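Local atomic coordinates of McyG protein (Microcystis aeruginosa PCC 7806, PDB entry 4R0M), a protein that probably activates phenylalanine-like starter acids as acyl-adenylates and loads them onto its carrier domain in microcystin biosynthesis. Residues A[332-346]-A[361-373]. Sequence-based numbering, arbitrary orientation.
With FA5 (adenosine-5'-[phenylalaninyl-phosphate]), chain C.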
# COMPACT_ATOMS: atom_id res chain seq x y z
N PRO A 332 -1.41 -13.90 -4.57
CA PRO A 332 -0.49 -12.85 -4.98
C PRO A 332 -1.10 -12.02 -6.11
O PRO A 332 -1.72 -12.57 -7.01
CB PRO A 332 0.75 -13.61 -5.48
CG PRO A 332 0.31 -15.03 -5.64
CD PRO A 332 -0.78 -15.24 -4.64
N ALA A 333 -0.95 -10.70 -6.03
CA ALA A 333 -1.60 -9.81 -6.98
C ALA A 333 -0.74 -8.60 -7.31
O ALA A 333 0.14 -8.23 -6.53
CB ALA A 333 -2.94 -9.35 -6.44
N PHE A 334 -0.99 -7.98 -8.46
CA PHE A 334 -0.37 -6.71 -8.78
C PHE A 334 -1.41 -5.59 -8.80
O PHE A 334 -2.53 -5.77 -9.30
CB PHE A 334 0.38 -6.76 -10.11
CG PHE A 334 1.00 -5.45 -10.51
CD1 PHE A 334 2.20 -5.03 -9.94
CD2 PHE A 334 0.37 -4.62 -11.43
CE1 PHE A 334 2.77 -3.81 -10.30
CE2 PHE A 334 0.93 -3.40 -11.79
CZ PHE A 334 2.13 -3.00 -11.22
N GLY A 335 -1.02 -4.44 -8.25
CA GLY A 335 -1.84 -3.25 -8.29
C GLY A 335 -1.02 -2.02 -7.95
O GLY A 335 0.14 -2.12 -7.55
N MSE A 336 -1.63 -0.85 -8.14
CA MSE A 336 -0.98 0.42 -7.82
C MSE A 336 -2.05 1.46 -7.62
O MSE A 336 -3.22 1.23 -7.92
CB MSE A 336 0.01 0.84 -8.91
CG MSE A 336 -0.60 0.98 -10.30
SE MSE A 336 0.81 0.75 -11.66
CE MSE A 336 2.06 2.16 -11.07
N THR A 337 -1.64 2.62 -7.11
CA THR A 337 -2.54 3.76 -6.93
C THR A 337 -3.17 4.16 -8.27
O THR A 337 -4.35 4.50 -8.33
CB THR A 337 -1.80 4.96 -6.30
OG1 THR A 337 -1.18 4.54 -5.08
CG2 THR A 337 -2.76 6.10 -6.00
N GLU A 338 -2.37 4.09 -9.33
CA GLU A 338 -2.79 4.48 -10.67
C GLU A 338 -3.88 3.58 -11.27
O GLU A 338 -4.53 3.96 -12.25
CB GLU A 338 -1.57 4.55 -11.61
CG GLU A 338 -0.69 5.78 -11.41
CD GLU A 338 0.36 5.62 -10.32
OE1 GLU A 338 0.31 4.63 -9.55
OE2 GLU A 338 1.25 6.49 -10.22
N SER A 339 -4.08 2.40 -10.68
CA SER A 339 -5.11 1.47 -11.15
C SER A 339 -6.11 1.10 -10.05
O SER A 339 -6.70 0.01 -10.09
CB SER A 339 -4.47 0.21 -11.74
OG SER A 339 -3.87 -0.60 -10.73
N CYS A 340 -6.31 1.99 -9.09
CA CYS A 340 -7.24 1.78 -7.97
C CYS A 340 -6.93 0.41 -7.34
O CYS A 340 -7.79 -0.47 -7.26
CB CYS A 340 -8.69 1.82 -8.46
SG CYS A 340 -9.09 3.19 -9.57
N SER A 341 -5.68 0.26 -6.89
CA SER A 341 -5.15 -1.00 -6.33
C SER A 341 -5.18 -2.14 -7.35
O SER A 341 -4.82 -1.93 -8.52
CB SER A 341 -5.81 -1.37 -4.98
OG SER A 341 -7.10 -1.93 -5.15
N GLY A 342 -5.59 -3.34 -6.92
CA GLY A 342 -5.49 -4.56 -7.72
C GLY A 342 -5.95 -4.49 -9.17
O GLY A 342 -7.04 -4.01 -9.46
N ILE A 343 -5.10 -4.97 -10.08
CA ILE A 343 -5.41 -5.02 -11.51
C ILE A 343 -5.22 -6.43 -12.10
O ILE A 343 -5.88 -6.79 -13.07
CB ILE A 343 -4.64 -3.95 -12.32
CG1 ILE A 343 -5.22 -3.83 -13.74
CG2 ILE A 343 -3.14 -4.25 -12.35
CD1 ILE A 343 -4.76 -2.60 -14.50
N THR A 344 -4.31 -7.21 -11.51
CA THR A 344 -4.19 -8.63 -11.83
C THR A 344 -4.34 -9.45 -10.55
O THR A 344 -3.96 -9.00 -9.47
CB THR A 344 -2.84 -8.99 -12.52
OG1 THR A 344 -1.77 -8.91 -11.58
CG2 THR A 344 -2.56 -8.09 -13.72
N TRP A 345 -4.91 -10.65 -10.68
CA TRP A 345 -5.12 -11.53 -9.54
C TRP A 345 -4.71 -12.93 -9.87
O TRP A 345 -5.06 -13.45 -10.93
CB TRP A 345 -6.59 -11.51 -9.11
CG TRP A 345 -7.14 -10.14 -8.82
CD1 TRP A 345 -7.85 -9.31 -9.68
CD2 TRP A 345 -7.04 -9.38 -7.56
NE1 TRP A 345 -8.19 -8.13 -9.06
CE2 TRP A 345 -7.73 -8.11 -7.79
CE3 TRP A 345 -6.47 -9.62 -6.31
CZ2 TRP A 345 -7.83 -7.14 -6.80
CZ3 TRP A 345 -6.58 -8.63 -5.33
CH2 TRP A 345 -7.24 -7.42 -5.57
N SER A 346 -3.96 -13.55 -8.96
CA SER A 346 -3.58 -14.95 -9.11
C SER A 346 -4.80 -15.84 -8.91
O SER A 346 -5.73 -15.49 -8.18
CB SER A 346 -2.50 -15.32 -8.09
OG SER A 346 -2.13 -16.68 -8.18
N VAL A 361 7.05 -15.21 -8.47
CA VAL A 361 5.69 -15.59 -8.24
C VAL A 361 4.77 -15.04 -9.29
O VAL A 361 4.96 -13.94 -9.73
CB VAL A 361 5.26 -15.09 -6.90
CG1 VAL A 361 3.85 -15.51 -6.61
CG2 VAL A 361 6.18 -15.63 -5.85
N SER A 362 3.79 -15.81 -9.71
CA SER A 362 2.79 -15.31 -10.63
C SER A 362 1.84 -14.39 -9.92
O SER A 362 1.34 -14.72 -8.87
CB SER A 362 2.02 -16.45 -11.25
OG SER A 362 0.99 -15.99 -12.08
N LEU A 363 1.57 -13.26 -10.53
CA LEU A 363 0.60 -12.29 -10.03
C LEU A 363 -0.70 -12.35 -10.84
O LEU A 363 -1.56 -11.47 -10.73
CB LEU A 363 1.21 -10.88 -10.01
CG LEU A 363 2.55 -10.69 -9.29
CD1 LEU A 363 2.96 -9.23 -9.32
CD2 LEU A 363 2.53 -11.19 -7.85
N GLY A 364 -0.83 -13.40 -11.64
CA GLY A 364 -2.08 -13.73 -12.31
C GLY A 364 -2.42 -12.91 -13.54
O GLY A 364 -1.56 -12.23 -14.11
N LYS A 365 -3.69 -12.98 -13.94
CA LYS A 365 -4.18 -12.33 -15.14
C LYS A 365 -4.97 -11.06 -14.79
O LYS A 365 -5.50 -10.96 -13.69
CB LYS A 365 -5.07 -13.30 -15.93
CG LYS A 365 -4.35 -14.56 -16.40
CD LYS A 365 -5.27 -15.44 -17.24
CE LYS A 365 -4.60 -16.77 -17.57
NZ LYS A 365 -5.46 -17.61 -18.45
N PRO A 366 -5.04 -10.10 -15.73
CA PRO A 366 -5.75 -8.85 -15.48
C PRO A 366 -7.27 -9.02 -15.41
O PRO A 366 -7.83 -9.94 -16.01
CB PRO A 366 -5.38 -7.99 -16.68
CG PRO A 366 -5.13 -8.97 -17.77
CD PRO A 366 -4.45 -10.12 -17.08
N ILE A 367 -7.91 -8.11 -14.67
CA ILE A 367 -9.37 -8.08 -14.54
C ILE A 367 -10.05 -7.81 -15.89
O ILE A 367 -9.41 -7.26 -16.80
CB ILE A 367 -9.83 -7.00 -13.52
CG1 ILE A 367 -9.21 -5.63 -13.85
CG2 ILE A 367 -9.49 -7.43 -12.11
CD1 ILE A 367 -9.90 -4.46 -13.18
N PRO A 368 -11.32 -8.22 -16.03
CA PRO A 368 -12.13 -7.78 -17.17
C PRO A 368 -12.10 -6.26 -17.32
O PRO A 368 -12.24 -5.53 -16.33
CB PRO A 368 -13.54 -8.25 -16.79
CG PRO A 368 -13.30 -9.48 -15.97
CD PRO A 368 -12.02 -9.25 -15.23
N GLY A 369 -11.89 -5.80 -18.55
CA GLY A 369 -11.77 -4.37 -18.84
C GLY A 369 -10.34 -3.89 -18.94
O GLY A 369 -10.07 -2.81 -19.46
N ALA A 370 -9.40 -4.70 -18.45
CA ALA A 370 -8.00 -4.32 -18.38
C ALA A 370 -7.12 -5.10 -19.36
O ALA A 370 -7.36 -6.28 -19.62
CB ALA A 370 -7.48 -4.47 -16.96
N THR A 371 -6.10 -4.42 -19.88
CA THR A 371 -5.09 -5.04 -20.73
C THR A 371 -3.69 -4.67 -20.24
O THR A 371 -3.43 -3.51 -19.92
CB THR A 371 -5.25 -4.62 -22.21
OG1 THR A 371 -6.64 -4.67 -22.58
CG2 THR A 371 -4.45 -5.53 -23.13
N ILE A 372 -2.81 -5.66 -20.18
CA ILE A 372 -1.41 -5.44 -19.79
C ILE A 372 -0.44 -5.95 -20.85
O ILE A 372 -0.75 -6.89 -21.60
CB ILE A 372 -1.08 -6.05 -18.40
CG1 ILE A 372 -1.22 -7.58 -18.41
CG2 ILE A 372 -1.96 -5.44 -17.32
CD1 ILE A 372 -0.68 -8.26 -17.17
N ARG A 373 0.74 -5.34 -20.92
CA ARG A 373 1.78 -5.74 -21.87
C ARG A 373 3.20 -5.49 -21.37
O ARG A 373 3.42 -4.65 -20.49
CB ARG A 373 1.56 -5.08 -23.24
CG ARG A 373 1.85 -3.59 -23.28
CD ARG A 373 1.63 -3.03 -24.68
NE ARG A 373 2.21 -1.70 -24.83
CZ ARG A 373 2.11 -0.95 -25.94
NH1 ARG A 373 1.44 -1.40 -26.99
NH2 ARG A 373 2.69 0.24 -25.98
C FA5 C . 0.51 -0.02 -3.81
O FA5 C . 1.45 -0.36 -3.10
CA FA5 C . -0.42 -1.07 -4.38
N FA5 C . 0.46 -2.05 -4.97
CB FA5 C . -1.26 -1.75 -3.29
CG FA5 C . -2.16 -2.93 -3.68
CD1 FA5 C . -2.02 -3.67 -4.86
CD2 FA5 C . -3.17 -3.32 -2.79
CE1 FA5 C . -2.87 -4.74 -5.14
CE2 FA5 C . -4.02 -4.40 -3.06
CZ FA5 C . -3.87 -5.12 -4.24
P FA5 C . 1.58 2.37 -4.54
OP1 FA5 C . 2.15 2.98 -3.29
OP2 FA5 C . 1.09 3.29 -5.64
OP3 FA5 C . 0.35 1.40 -4.13
O5' FA5 C . 2.72 1.41 -5.14
C5' FA5 C . 2.57 0.71 -6.37
C4' FA5 C . 3.88 -0.03 -6.65
O4' FA5 C . 4.13 -1.06 -5.69
C3' FA5 C . 3.87 -0.74 -7.99
O3' FA5 C . 4.17 0.14 -9.07
C2' FA5 C . 4.95 -1.78 -7.79
O2' FA5 C . 6.24 -1.22 -8.02
C1' FA5 C . 4.83 -2.13 -6.32
N9 FA5 C . 4.07 -3.40 -6.19
C8 FA5 C . 2.78 -3.51 -5.83
N7 FA5 C . 2.37 -4.80 -5.80
C5 FA5 C . 3.43 -5.56 -6.16
C6 FA5 C . 3.69 -7.01 -6.33
N6 FA5 C . 2.73 -7.93 -6.12
N1 FA5 C . 4.94 -7.38 -6.72
C2 FA5 C . 5.91 -6.48 -6.94
N3 FA5 C . 5.74 -5.15 -6.80
C4 FA5 C . 4.54 -4.63 -6.42
O HOH W 1 -5.32 -15.46 -12.71
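Short antiparallel edge pairing joins strand 341-345 to strand 365-366, the outermost strand on this side of the large mixed sheet, beside the phenylalanyl-adenylate. W345 N donates to K365 O, and the weaker return bond from K365 N to W345 O (3.3 Å) is supplemented by a water that bridges the same two atoms. Two residues further along, I367 N gives I343 O a bond of 2.9 Å. T344 and P366 form the non-hydrogen-bonded pair between these links. T344 adds a side-chain bond: OG1, set between its backbone N and carbonyl carbon (chi1 71°), donates to L363 O at 2.7 Å from above the carbonyl plane, while also accepting a weak bond from F334 N. Its methyl CG2 packs against P366 CA and reaches I372 CD1.

Beyond the paired strands, the I367 side chain runs alongside the W345 indole and sets CG2 in the ring plane at its edge, 3.4 Å from NE1; F232 and F300 meet the same ring. I343 CG1 packs on A370 CB, the last residue of the type II turn I367-A370. L363 packs against strand 332-336, its CD2 on P332 CB and its CD1 3.7 Å from F334 CB, and both methyls also approach the adenine amine N6. That amine makes a weak hydrogen bond to A333 O, whereas G335 O accepts from the amino group of the phenylalanyl part and T337 holds phosphate oxygen OP2 through its backbone N and, at 2.7 Å, through OG1.

In the hairpin of 332-336 and 341-345, the backbone N atoms of I343 and T344 both donate to F334 O, forming a classic beta bulge. The strand-turn-strand carrying G335-M336-T337-E338 matches the adenylate-binding signature of the ANL superfamily; the edge strand extends the sheet on the far side of 341-345, while L363 lines the adenine end of the site.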